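Local coordinates for protein glutathione S-transferase (Ceriporiopsis subvermispora, PDB 6J3E) that binds glutathione and probably transfers it to electrophilic substrates, as a serine-type glutathione S-transferase of a wood-rotting fungus, at residues L71-D76 with G80-D85; A113-A118 with A186-A191; A207-V212 with A245-Y250; I216-V221 with A227-F232. One frame throughout, in Å; residues are numbered along the deposited sequence.

Contact 1 of 4, residues L71-D76 with G80-D85; sequences LPVIHD and GKTISD
The hairpin of strands 73-76 and 81-84, whose residues I74 and I83 form a hydrogen-bonded antiparallel pair, forms one border of the thioredoxin-fold sheet, 81-84 being the outermost strand and 73-76 lying between it and strand 5-9. I74 N reaches I83 O at 3.0 Å with an N-H...O angle of 163°, and I83 N returns an equally long bond to I74 O. At the turn, D76 O accepts G80 N, while the carboxylate of D76 is held by the hydroxyls of Y92 and Y97.

On the face carrying V73, H75, T82 and S84, H75 has CG anti to the backbone N (chi1 174°), which brings ND1 to 3.0 Å from T82 OG1 in a hydrogen bond at the imidazole edge. The same hydroxyl also bonds to I55 O. V73 CG1 packs 3.5 Å from T82 CG2, and V73 CG2 is equally near S84 CB. The peptide bond between L71 and P72 is cis, the cis-proline of the thioredoxin fold, and L71 itself binds glutathione. Beyond the paired residues, one water donates to P72 O and accepts from D85 N. On the other face I74 CG1 and I83 CD1 meet at 4.1 Å, both side chains touching I89 of helix 86-96.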
loop_
_atom_site.group_PDB
_atom_site.type_symbol
_atom_site.label_atom_id
_atom_site.label_comp_id
_atom_site.label_asym_id
_atom_site.label_seq_id
_atom_site.Cartn_x
_atom_site.Cartn_y
_atom_site.Cartn_z
ATOM N N LEU A 71 -6.962 -21.017 4.573
ATOM C CA LEU A 71 -7.285 -20.672 5.949
ATOM C C LEU A 71 -6.558 -19.372 6.270
ATOM O O LEU A 71 -5.605 -19.016 5.572
ATOM C CB LEU A 71 -6.877 -21.802 6.889
ATOM C CG LEU A 71 -7.577 -23.108 6.506
ATOM C CD1 LEU A 71 -7.306 -24.186 7.550
ATOM C CD2 LEU A 71 -9.078 -22.826 6.334
ATOM N N PRO A 72 -6.995 -18.643 7.310
ATOM C CA PRO A 72 -8.043 -18.933 8.297
ATOM C C PRO A 72 -9.469 -18.922 7.750
ATOM O O PRO A 72 -9.765 -18.197 6.799
ATOM C CB PRO A 72 -7.874 -17.798 9.311
ATOM C CG PRO A 72 -7.340 -16.664 8.495
ATOM C CD PRO A 72 -6.390 -17.317 7.538
ATOM N N VAL A 73 -10.336 -19.722 8.360
ATOM C CA VAL A 73 -11.779 -19.603 8.194
ATOM C C VAL A 73 -12.423 -19.735 9.568
ATOM O O VAL A 73 -11.939 -20.488 10.419
ATOM C CB VAL A 73 -12.323 -20.664 7.218
ATOM C CG1 VAL A 73 -13.827 -20.630 7.182
ATOM C CG2 VAL A 73 -11.785 -20.418 5.826
ATOM N N ILE A 74 -13.497 -18.996 9.804
ATOM C CA ILE A 74 -14.274 -19.197 11.021
ATOM C C ILE A 74 -15.714 -19.523 10.651
ATOM O O ILE A 74 -16.244 -19.033 9.649
ATOM C CB ILE A 74 -14.236 -17.989 11.985
ATOM C CG1 ILE A 74 -14.812 -16.737 11.324
ATOM C CG2 ILE A 74 -12.830 -17.776 12.512
ATOM C CD1 ILE A 74 -15.132 -15.643 12.316
ATOM N N HIS A 75 -16.344 -20.376 11.466
ATOM C CA HIS A 75 -17.786 -20.578 11.424
ATOM C C HIS A 75 -18.383 -20.189 12.765
ATOM O O HIS A 75 -17.942 -20.675 13.816
ATOM C CB HIS A 75 -18.195 -22.012 11.091
ATOM C CG HIS A 75 -19.671 -22.224 11.195
ATOM N ND1 HIS A 75 -20.558 -21.689 10.287
ATOM C CD2 HIS A 75 -20.423 -22.848 12.134
ATOM C CE1 HIS A 75 -21.792 -21.993 10.647
ATOM N NE2 HIS A 75 -21.737 -22.703 11.761
ATOM N N ASP A 76 -19.383 -19.308 12.715
ATOM C CA ASP A 76 -20.022 -18.723 13.888
ATOM C C ASP A 76 -21.405 -19.334 14.024
ATOM O O ASP A 76 -22.353 -18.873 13.369
ATOM C CB ASP A 76 -20.113 -17.199 13.751
ATOM C CG ASP A 76 -20.580 -16.523 15.031
ATOM O OD1 ASP A 76 -20.748 -17.243 16.043
ATOM O OD2 ASP A 76 -20.752 -15.279 15.040
ATOM N N GLY A 80 -24.632 -18.711 12.013
ATOM C CA GLY A 80 -24.668 -19.555 10.839
ATOM C C GLY A 80 -23.778 -19.119 9.693
ATOM O O GLY A 80 -23.765 -19.795 8.658
ATOM N N LYS A 81 -23.046 -18.012 9.830
ATOM C CA LYS A 81 -22.197 -17.514 8.757
ATOM C C LYS A 81 -20.811 -18.140 8.835
ATOM O O LYS A 81 -20.319 -18.497 9.910
ATOM C CB LYS A 81 -22.073 -15.986 8.805
ATOM C CG LYS A 81 -23.379 -15.225 8.579
ATOM C CD LYS A 81 -23.524 -14.731 7.142
ATOM C CE LYS A 81 -24.650 -13.703 7.027
ATOM N NZ LYS A 81 -24.684 -13.065 5.678
ATOM N N THR A 82 -20.189 -18.281 7.674
ATOM C CA THR A 82 -18.803 -18.710 7.564
ATOM C C THR A 82 -18.044 -17.628 6.820
ATOM O O THR A 82 -18.473 -17.203 5.743
ATOM C CB THR A 82 -18.700 -20.053 6.845
ATOM O OG1 THR A 82 -19.245 -21.070 7.690
ATOM C CG2 THR A 82 -17.254 -20.404 6.529
ATOM N N ILE A 83 -16.937 -17.170 7.401
ATOM C CA ILE A 83 -16.130 -16.100 6.828
ATOM C C ILE A 83 -14.715 -16.605 6.600
ATOM O O ILE A 83 -14.146 -17.309 7.442
ATOM C CB ILE A 83 -16.119 -14.852 7.726
ATOM C CG1 ILE A 83 -17.550 -14.475 8.113
ATOM C CG2 ILE A 83 -15.463 -13.691 7.005
ATOM C CD1 ILE A 83 -17.969 -14.994 9.468
ATOM N N SER A 84 -14.151 -16.248 5.452
ATOM C CA SER A 84 -12.775 -16.580 5.119
ATOM C C SER A 84 -12.015 -15.307 4.773
ATOM O O SER A 84 -12.615 -14.272 4.465
ATOM C CB SER A 84 -12.707 -17.563 3.952
ATOM O OG SER A 84 -13.193 -16.968 2.762
ATOM N N ASP A 85 -10.683 -15.413 4.813
ATOM C CA ASP A 85 -9.738 -14.304 4.636
ATOM C C ASP A 85 -9.713 -13.470 5.908
ATOM O O ASP A 85 -10.748 -12.934 6.328
ATOM C CB ASP A 85 -10.063 -13.432 3.408
ATOM C CG ASP A 85 -9.004 -12.359 3.146
ATOM O OD1 ASP A 85 -8.909 -11.408 3.945
ATOM O OD2 ASP A 85 -8.254 -12.469 2.143
HETATM O O HOH W 1 -8.585 -17.781 4.090
#

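Contact 2 of 4, residues A113-A118 with A186-A191; sequences AAFNFA and AKWLSA. With EDO (1,2-ethanediol), chain K.
W188 reaches from helix 169-189 to A118 and F115 of helix 109-136 with the far end of its indole, bridging segments whose nearest CA atoms, those of F115 and W188, are still 10.4 Å apart. Its CB sets out toward the other helix, and CG stands anti to the carbonyl carbon (chi1 -57°), which sends the long axis of the ring system toward helix 109-136. CB, CG and the pyrrole part of the indole serve as the span. NE1, on the same ring, makes no bond to 113-118 of its own chain; in the second subunit the equivalent NE1 is hydrogen-bonded to the 1,2-ethanediol that lies beside N116 and F117.

Contact begins on the benzo ring. W188 CZ3 comes within 4.2 Å of F115 CE1, which sits near the indole plane, at its edge. One atom further round, W188 CH2 packs 3.7 Å from A118 CB. Both helices belong to the all-helical C-terminal domain of the glutathione S-transferase fold, and here they also border the dimer interface: W188 packs on A114 of the second subunit, and A118 on F117 of that subunit. F115 also makes an edge-to-face stack with F199. On the far side of helix 109-136, N116 ND2 gives the diol O2 a weak hydrogen bond of 3.2 Å, and F117 CD1 lies 3.7 Å from the diol C1. In segment 186-191, S190 OG donates to A186 O, 3.2 Å away.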
loop_
_atom_site.group_PDB
_atom_site.type_symbol
_atom_site.label_atom_id
_atom_site.label_comp_id
_atom_site.label_asym_id
_atom_site.label_seq_id
_atom_site.Cartn_x
_atom_site.Cartn_y
_atom_site.Cartn_z
ATOM N N ALA A 113 -7.596 -1.449 3.769
ATOM C CA ALA A 113 -7.517 -2.282 2.574
ATOM C C ALA A 113 -6.324 -1.887 1.725
ATOM O O ALA A 113 -5.664 -2.750 1.130
ATOM C CB ALA A 113 -8.801 -2.174 1.759
ATOM N N ALA A 114 -6.031 -0.583 1.661
ATOM C CA ALA A 114 -4.836 -0.142 0.960
ATOM C C ALA A 114 -3.584 -0.585 1.706
ATOM O O ALA A 114 -2.594 -0.992 1.091
ATOM C CB ALA A 114 -4.856 1.372 0.784
ATOM N N PHE A 115 -3.610 -0.533 3.037
ATOM C CA PHE A 115 -2.449 -0.986 3.783
ATOM C C PHE A 115 -2.168 -2.450 3.491
ATOM O O PHE A 115 -1.011 -2.843 3.302
ATOM C CB PHE A 115 -2.659 -0.755 5.280
ATOM C CG PHE A 115 -1.725 -1.553 6.149
ATOM C CD1 PHE A 115 -0.463 -1.065 6.469
ATOM C CD2 PHE A 115 -2.099 -2.806 6.643
ATOM C CE1 PHE A 115 0.402 -1.802 7.273
ATOM C CE2 PHE A 115 -1.229 -3.547 7.454
ATOM C CZ PHE A 115 0.020 -3.045 7.758
ATOM N N ASN A 116 -3.217 -3.271 3.426
ATOM C CA ASN A 116 -3.020 -4.694 3.168
ATOM C C ASN A 116 -2.207 -4.907 1.895
ATOM O O ASN A 116 -1.216 -5.649 1.888
ATOM C CB ASN A 116 -4.370 -5.415 3.070
ATOM C CG ASN A 116 -4.197 -6.915 2.893
ATOM O OD1 ASN A 116 -3.784 -7.601 3.824
ATOM N ND2 ASN A 116 -4.475 -7.423 1.687
ATOM N N PHE A 117 -2.609 -4.242 0.805
ATOM C CA PHE A 117 -1.830 -4.283 -0.427
ATOM C C PHE A 117 -0.386 -3.848 -0.196
ATOM O O PHE A 117 0.547 -4.587 -0.536
ATOM C CB PHE A 117 -2.479 -3.410 -1.487
ATOM C CG PHE A 117 -1.755 -3.423 -2.790
ATOM C CD1 PHE A 117 -1.668 -4.579 -3.535
ATOM C CD2 PHE A 117 -1.154 -2.282 -3.276
ATOM C CE1 PHE A 117 -0.992 -4.594 -4.738
ATOM C CE2 PHE A 117 -0.488 -2.290 -4.491
ATOM C CZ PHE A 117 -0.412 -3.444 -5.220
ATOM N N ALA A 118 -0.184 -2.652 0.381
ATOM C CA ALA A 118 1.168 -2.138 0.600
ATOM C C ALA A 118 2.005 -3.139 1.374
ATOM O O ALA A 118 3.170 -3.397 1.038
ATOM C CB ALA A 118 1.126 -0.808 1.354
ATOM N N ALA A 186 8.527 0.968 9.113
ATOM C CA ALA A 186 9.020 1.854 10.156
ATOM C C ALA A 186 8.873 3.311 9.747
ATOM O O ALA A 186 8.383 4.130 10.531
ATOM C CB ALA A 186 10.475 1.527 10.492
ATOM N N LYS A 187 9.244 3.640 8.506
ATOM C CA LYS A 187 9.083 5.010 8.033
ATOM C C LYS A 187 7.606 5.411 7.985
ATOM O O LYS A 187 7.256 6.530 8.375
ATOM C CB LYS A 187 9.769 5.183 6.671
ATOM C CG LYS A 187 11.253 5.606 6.765
ATOM C CD LYS A 187 11.466 6.660 7.902
ATOM C CE LYS A 187 12.455 7.779 7.537
ATOM N NZ LYS A 187 12.193 9.048 8.304
ATOM N N TRP A 188 6.713 4.499 7.569
ATOM C CA TRP A 188 5.283 4.810 7.633
ATOM C C TRP A 188 4.848 5.175 9.047
ATOM O O TRP A 188 4.023 6.076 9.233
ATOM C CB TRP A 188 4.442 3.636 7.151
ATOM C CG TRP A 188 4.753 3.191 5.797
ATOM C CD1 TRP A 188 5.454 3.865 4.846
ATOM C CD2 TRP A 188 4.391 1.935 5.221
ATOM N NE1 TRP A 188 5.546 3.106 3.707
ATOM C CE2 TRP A 188 4.903 1.914 3.913
ATOM C CE3 TRP A 188 3.682 0.825 5.687
ATOM C CZ2 TRP A 188 4.726 0.830 3.063
ATOM C CZ3 TRP A 188 3.514 -0.252 4.842
ATOM C CH2 TRP A 188 4.033 -0.240 3.546
ATOM N N LEU A 189 5.373 4.462 10.050
ATOM C CA LEU A 189 4.956 4.615 11.436
ATOM C C LEU A 189 5.535 5.848 12.103
ATOM O O LEU A 189 5.110 6.166 13.218
ATOM C CB LEU A 189 5.342 3.383 12.254
ATOM C CG LEU A 189 4.400 2.245 11.943
ATOM C CD1 LEU A 189 4.898 0.926 12.561
ATOM C CD2 LEU A 189 2.994 2.629 12.443
ATOM N N SER A 190 6.493 6.527 11.449
ATOM C CA SER A 190 7.104 7.750 11.949
ATOM C C SER A 190 7.046 8.879 10.918
ATOM O O SER A 190 7.829 9.832 11.000
ATOM C CB SER A 190 8.544 7.466 12.351
ATOM O OG SER A 190 9.260 7.094 11.194
ATOM N N ALA A 191 6.118 8.792 9.958
ATOM C CA ALA A 191 6.077 9.713 8.827
ATOM C C ALA A 191 5.745 11.149 9.214
ATOM O O ALA A 191 6.044 12.061 8.437
ATOM C CB ALA A 191 5.050 9.233 7.808
HETATM C C1 EDO K . -5.127 -5.955 -3.479
HETATM O O1 EDO K . -5.835 -4.797 -3.956
HETATM C C2 EDO K . -5.190 -6.071 -1.953
HETATM O O2 EDO K . -4.144 -6.918 -1.444
#

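Contact 3 of 4, residues A207-V212 with A245-Y250; sequences ADITIV and ALFEKY
F247 inserts its ring against V212, D208 and I209 of helix 206-222, tying segment 245-250 to the core of the helical C-terminal domain. V212 meets the ring with both methyls. V212 CG2 stands over the centre of one face, 4.1 Å from the F247 centroid and 10° off the normal, a CH-pi contact, while V212 CG1 comes to 3.5 Å from F247 CD1. The V212 chi1 of -67° places CG2 between the backbone N and the carbonyl carbon, and in this rotamer both branches turn to the phenyl group. Further along the ring, D208 CB approaches F247 CZ to 3.8 Å and I209 CG1 lies 4.1 Å from F247 CE2, so three residues on one side of the helix share a single aromatic group.

In the next shell, Y29 of helix 22-34 packs on both I209 and V212, which brings the N-terminal domain up to this helix; the side chain of glutathione-binding K26 is about 5 Å from that of I209. Q243 touches V212 from helix 235-247 itself. The carboxylate of D208 turns its polar end to the chain leading into its own helix, where OD2 accepts the backbone N of S205 and OD1 that of F199.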
loop_
_atom_site.group_PDB
_atom_site.type_symbol
_atom_site.label_atom_id
_atom_site.label_comp_id
_atom_site.label_asym_id
_atom_site.label_seq_id
_atom_site.Cartn_x
_atom_site.Cartn_y
_atom_site.Cartn_z
ATOM N N ALA A 207 -4.310 -3.227 11.418
ATOM C CA ALA A 207 -3.031 -3.075 10.724
ATOM C C ALA A 207 -1.873 -3.518 11.610
ATOM O O ALA A 207 -0.906 -4.117 11.126
ATOM C CB ALA A 207 -2.840 -1.631 10.255
ATOM N N ASP A 208 -1.966 -3.225 12.907
ATOM C CA ASP A 208 -1.013 -3.725 13.885
ATOM C C ASP A 208 -1.070 -5.237 13.965
ATOM O O ASP A 208 -0.033 -5.901 14.057
ATOM C CB ASP A 208 -1.313 -3.129 15.266
ATOM C CG ASP A 208 -1.585 -1.639 15.216
ATOM O OD1 ASP A 208 -0.783 -0.889 14.603
ATOM O OD2 ASP A 208 -2.618 -1.220 15.785
ATOM N N ILE A 209 -2.284 -5.788 13.971
ATOM C CA ILE A 209 -2.450 -7.231 14.067
ATOM C C ILE A 209 -1.831 -7.894 12.855
ATOM O O ILE A 209 -1.194 -8.948 12.962
ATOM C CB ILE A 209 -3.944 -7.576 14.223
ATOM C CG1 ILE A 209 -4.477 -6.980 15.518
ATOM C CG2 ILE A 209 -4.174 -9.087 14.188
ATOM C CD1 ILE A 209 -5.970 -7.110 15.692
ATOM N N THR A 210 -1.962 -7.251 11.689
ATOM C CA THR A 210 -1.377 -7.795 10.464
ATOM C C THR A 210 0.124 -7.992 10.613
ATOM O O THR A 210 0.674 -9.022 10.203
ATOM C CB THR A 210 -1.669 -6.865 9.290
ATOM O OG1 THR A 210 -3.082 -6.801 9.061
ATOM C CG2 THR A 210 -0.976 -7.353 8.037
ATOM N N ILE A 211 0.805 -7.016 11.206
ATOM C CA ILE A 211 2.256 -7.084 11.296
ATOM C C ILE A 211 2.676 -8.193 12.253
ATOM O O ILE A 211 3.522 -9.030 11.924
ATOM C CB ILE A 211 2.820 -5.706 11.694
ATOM C CG1 ILE A 211 2.414 -4.671 10.637
ATOM C CG2 ILE A 211 4.313 -5.755 11.816
ATOM C CD1 ILE A 211 2.758 -3.259 10.985
ATOM N N VAL A 212 2.069 -8.245 13.438
ATOM C CA VAL A 212 2.504 -9.253 14.399
ATOM C C VAL A 212 2.120 -10.644 13.913
ATOM O O VAL A 212 2.778 -11.633 14.256
ATOM C CB VAL A 212 1.941 -8.948 15.803
ATOM C CG1 VAL A 212 2.576 -7.668 16.354
ATOM C CG2 VAL A 212 0.439 -8.818 15.741
ATOM N N ALA A 245 6.077 -7.796 21.904
ATOM C CA ALA A 245 5.878 -7.735 23.349
ATOM C C ALA A 245 4.517 -7.150 23.692
ATOM O O ALA A 245 3.809 -7.664 24.568
ATOM C CB ALA A 245 6.992 -6.919 23.998
ATOM N N LEU A 246 4.127 -6.083 22.996
ATOM C CA LEU A 246 2.843 -5.450 23.256
ATOM C C LEU A 246 1.683 -6.421 23.106
ATOM O O LEU A 246 0.659 -6.278 23.790
ATOM C CB LEU A 246 2.662 -4.273 22.308
ATOM C CG LEU A 246 3.368 -2.980 22.696
ATOM C CD1 LEU A 246 3.256 -1.999 21.542
ATOM C CD2 LEU A 246 2.748 -2.416 23.971
ATOM N N PHE A 247 1.815 -7.400 22.216
ATOM C CA PHE A 247 0.752 -8.345 21.921
ATOM C C PHE A 247 0.912 -9.664 22.650
ATOM O O PHE A 247 0.030 -10.522 22.539
ATOM C CB PHE A 247 0.681 -8.607 20.409
ATOM C CG PHE A 247 0.038 -7.494 19.641
ATOM C CD1 PHE A 247 0.796 -6.450 19.142
ATOM C CD2 PHE A 247 -1.344 -7.483 19.439
ATOM C CE1 PHE A 247 0.193 -5.411 18.447
ATOM C CE2 PHE A 247 -1.962 -6.439 18.748
ATOM C CZ PHE A 247 -1.191 -5.401 18.252
ATOM N N GLU A 248 2.009 -9.843 23.391
ATOM C CA GLU A 248 2.312 -11.148 23.970
ATOM C C GLU A 248 1.122 -11.732 24.726
ATOM O O GLU A 248 0.803 -12.914 24.572
ATOM C CB GLU A 248 3.515 -11.034 24.887
ATOM C CG GLU A 248 4.000 -12.359 25.382
ATOM C CD GLU A 248 5.414 -12.260 25.893
ATOM O OE1 GLU A 248 6.026 -13.324 26.130
ATOM O OE2 GLU A 248 5.911 -11.113 26.045
ATOM N N LYS A 249 0.431 -10.906 25.519
ATOM C CA LYS A 249 -0.746 -11.353 26.256
ATOM C C LYS A 249 -1.842 -11.894 25.339
ATOM O O LYS A 249 -2.821 -12.474 25.830
ATOM C CB LYS A 249 -1.289 -10.202 27.109
ATOM C CG LYS A 249 -2.089 -9.165 26.332
ATOM C CD LYS A 249 -2.156 -7.778 27.015
ATOM C CE LYS A 249 -0.975 -6.895 26.614
ATOM N NZ LYS A 249 -1.229 -5.453 26.891
ATOM N N TYR A 250 -1.699 -11.728 24.026
ATOM C CA TYR A 250 -2.615 -12.312 23.066
ATOM C C TYR A 250 -1.960 -13.373 22.190
ATOM O O TYR A 250 -2.645 -13.968 21.353
ATOM C CB TYR A 250 -3.216 -11.212 22.191
ATOM C CG TYR A 250 -3.821 -10.055 22.960
ATOM C CD1 TYR A 250 -5.071 -10.165 23.569
ATOM C CD2 TYR A 250 -3.150 -8.839 23.055
ATOM C CE1 TYR A 250 -5.616 -9.094 24.264
ATOM C CE2 TYR A 250 -3.692 -7.773 23.739
ATOM C CZ TYR A 250 -4.917 -7.904 24.347
ATOM O OH TYR A 250 -5.442 -6.827 25.018
#

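Contact 4 of 4, residues I216-V221 with A227-F232; sequences IWVKRV and AEWKDF
Helix 206-222 and the short helix 227-232 come close at K219 and W229, whose CA atoms are 6.2 Å apart, after a connection of only a few residues. The indole of W229 lies between the two helices, and K219 lies against one of its faces. K219 CB stands 3.6 Å from the centroid of the six-membered ring of W229, 5° off the normal, in a CH-pi contact. K219 CG is 3.5 Å from W229 CE2, displaced toward the rim. The chain then runs on extended, with CG anti to the backbone N (chi1 178°), and its methylenes follow the indole outward: K219 CD lies 3.5 Å from W229 CZ2 and K219 CE 3.9 Å from W229 NE1. The aliphatic length of the lysine thus does the packing over the ring.

V218 adds a smaller contact, its CG1 lying 4.1 Å from W229 CE3. From outside the pair, L244 of helix 235-247 touches both K219 and W229. The short helix is anchored near its start by S226, whose OG accepts W229 N, and by E228, which forms a salt bridge with R171 and a hydrogen bond with W175. F232 stacks edge-to-face with F182 of helix 169-189. Joined in this way, the two consecutive helices pack as neighbours within the all-helical C-terminal domain characteristic of glutathione S-transferases.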
loop_
_atom_site.group_PDB
_atom_site.type_symbol
_atom_site.label_atom_id
_atom_site.label_comp_id
_atom_site.label_asym_id
_atom_site.label_seq_id
_atom_site.Cartn_x
_atom_site.Cartn_y
_atom_site.Cartn_z
ATOM N N ILE A 216 5.259 -13.020 14.032
ATOM C CA ILE A 216 5.254 -14.185 14.919
ATOM C C ILE A 216 5.493 -15.460 14.118
ATOM O O ILE A 216 6.085 -16.424 14.623
ATOM C CB ILE A 216 3.953 -14.253 15.752
ATOM C CG1 ILE A 216 4.192 -15.047 17.026
ATOM C CG2 ILE A 216 2.798 -14.899 14.989
ATOM C CD1 ILE A 216 5.304 -14.501 17.861
ATOM N N TRP A 217 5.070 -15.472 12.851
ATOM C CA TRP A 217 5.397 -16.569 11.945
ATOM C C TRP A 217 6.900 -16.703 11.787
ATOM O O TRP A 217 7.456 -17.806 11.854
ATOM C CB TRP A 217 4.726 -16.321 10.587
ATOM C CG TRP A 217 5.045 -17.288 9.475
ATOM C CD1 TRP A 217 5.140 -18.656 9.557
ATOM C CD2 TRP A 217 5.309 -16.953 8.104
ATOM N NE1 TRP A 217 5.422 -19.181 8.326
ATOM C CE2 TRP A 217 5.534 -18.164 7.416
ATOM C CE3 TRP A 217 5.358 -15.746 7.388
ATOM C CZ2 TRP A 217 5.805 -18.204 6.051
ATOM C CZ3 TRP A 217 5.639 -15.786 6.039
ATOM C CH2 TRP A 217 5.851 -17.009 5.380
ATOM N N VAL A 218 7.577 -15.578 11.553
ATOM C CA VAL A 218 9.027 -15.605 11.398
ATOM C C VAL A 218 9.678 -16.070 12.685
ATOM O O VAL A 218 10.635 -16.855 12.669
ATOM C CB VAL A 218 9.532 -14.215 10.978
ATOM C CG1 VAL A 218 11.047 -14.165 11.011
ATOM C CG2 VAL A 218 9.005 -13.861 9.600
ATOM N N LYS A 219 9.160 -15.599 13.824
ATOM C CA LYS A 219 9.783 -15.919 15.100
ATOM C C LYS A 219 9.601 -17.385 15.433
ATOM O O LYS A 219 10.556 -18.058 15.839
ATOM C CB LYS A 219 9.208 -15.050 16.219
ATOM C CG LYS A 219 9.793 -15.366 17.597
ATOM C CD LYS A 219 9.176 -14.494 18.701
ATOM C CE LYS A 219 9.878 -14.680 20.040
ATOM N NZ LYS A 219 9.382 -13.747 21.076
ATOM N N ARG A 220 8.389 -17.909 15.248
ATOM C CA ARG A 220 8.146 -19.279 15.678
ATOM C C ARG A 220 8.746 -20.282 14.702
ATOM O O ARG A 220 9.331 -21.285 15.131
ATOM C CB ARG A 220 6.655 -19.497 15.884
ATOM C CG ARG A 220 6.201 -18.891 17.188
ATOM C CD ARG A 220 4.762 -18.429 17.150
ATOM N NE ARG A 220 3.854 -19.448 17.641
ATOM C CZ ARG A 220 3.180 -19.369 18.780
ATOM N NH1 ARG A 220 3.292 -18.299 19.561
ATOM N NH2 ARG A 220 2.382 -20.365 19.117
ATOM N N VAL A 221 8.675 -20.000 13.398
ATOM C CA VAL A 221 9.127 -20.971 12.407
ATOM C C VAL A 221 10.643 -20.978 12.296
ATOM O O VAL A 221 11.265 -22.043 12.323
ATOM C CB VAL A 221 8.456 -20.714 11.047
ATOM C CG1 VAL A 221 9.197 -21.453 9.928
ATOM C CG2 VAL A 221 7.003 -21.161 11.107
ATOM N N ALA A 227 19.890 -17.469 15.047
ATOM C CA ALA A 227 20.676 -16.255 14.878
ATOM C C ALA A 227 19.923 -15.237 14.042
ATOM O O ALA A 227 19.927 -14.040 14.352
ATOM C CB ALA A 227 22.019 -16.582 14.227
ATOM N N GLU A 228 19.262 -15.697 12.979
ATOM C CA GLU A 228 18.511 -14.780 12.129
ATOM C C GLU A 228 17.421 -14.067 12.919
ATOM O O GLU A 228 17.235 -12.855 12.776
ATOM C CB GLU A 228 17.945 -15.538 10.928
ATOM C CG GLU A 228 19.055 -16.003 9.973
ATOM C CD GLU A 228 18.539 -16.842 8.812
ATOM O OE1 GLU A 228 19.195 -16.860 7.740
ATOM O OE2 GLU A 228 17.485 -17.498 8.970
ATOM N N TRP A 229 16.733 -14.783 13.809
ATOM C CA TRP A 229 15.673 -14.118 14.557
ATOM C C TRP A 229 16.238 -13.171 15.606
ATOM O O TRP A 229 15.707 -12.064 15.806
ATOM C CB TRP A 229 14.742 -15.116 15.241
ATOM C CG TRP A 229 13.895 -14.382 16.214
ATOM C CD1 TRP A 229 14.011 -14.393 17.572
ATOM C CD2 TRP A 229 12.828 -13.464 15.910
ATOM N NE1 TRP A 229 13.064 -13.564 18.133
ATOM C CE2 TRP A 229 12.328 -12.982 17.134
ATOM C CE3 TRP A 229 12.234 -13.023 14.722
ATOM C CZ2 TRP A 229 11.274 -12.078 17.208
ATOM C CZ3 TRP A 229 11.183 -12.124 14.798
ATOM C CH2 TRP A 229 10.721 -11.658 16.030
ATOM N N LYS A 230 17.284 -13.601 16.321
ATOM C CA LYS A 230 17.862 -12.699 17.307
ATOM C C LYS A 230 18.381 -11.427 16.643
ATOM O O LYS A 230 18.325 -10.348 17.247
ATOM C CB LYS A 230 18.946 -13.426 18.126
ATOM C CG LYS A 230 18.405 -13.902 19.515
ATOM C CD LYS A 230 17.710 -12.718 20.286
ATOM C CE LYS A 230 17.537 -12.835 21.849
ATOM N NZ LYS A 230 16.298 -13.477 22.369
ATOM N N ASP A 231 18.812 -11.523 15.383
ATOM C CA ASP A 231 19.151 -10.329 14.615
ATOM C C ASP A 231 17.907 -9.520 14.272
ATOM O O ASP A 231 17.925 -8.283 14.324
ATOM C CB ASP A 231 19.887 -10.723 13.335
ATOM C CG ASP A 231 20.164 -9.532 12.426
ATOM O OD1 ASP A 231 20.829 -8.561 12.870
ATOM O OD2 ASP A 231 19.714 -9.564 11.252
ATOM N N PHE A 232 16.816 -10.210 13.916
ATOM C CA PHE A 232 15.585 -9.527 13.534
ATOM C C PHE A 232 15.107 -8.595 14.632
ATOM O O PHE A 232 14.575 -7.516 14.346
ATOM C CB PHE A 232 14.493 -10.553 13.200
ATOM C CG PHE A 232 13.308 -9.983 12.461
ATOM C CD1 PHE A 232 12.320 -9.281 13.128
ATOM C CD2 PHE A 232 13.161 -10.180 11.096
ATOM C CE1 PHE A 232 11.234 -8.774 12.454
ATOM C CE2 PHE A 232 12.054 -9.685 10.418
ATOM C CZ PHE A 232 11.099 -8.979 11.099
#

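How the contacts relate
Contact 1 belongs to the N-terminal thioredoxin-like domain, whereas contacts 2, 3 and 4 lie in the helical C-terminal domain, following it in the chain. Helix 206-222 is shared by contacts 3 and 4, which use successive parts of it, with centres 15 Å apart, and contact 4 is nested in the loop that contact 3 closes. Contact 2 touches contact 3 directly, F115 packing on A207, T210 and I211, although their centres are 16 Å apart. Contact 1 is 21 Å from contact 3 and 29 Å from contact 4, centre to centre, the latter across the chain's centre. Glutathione-binding L71 belongs to contact 1, and K26 lies near contact 3, where the two domains meet, while contact 2 borders the second subunit.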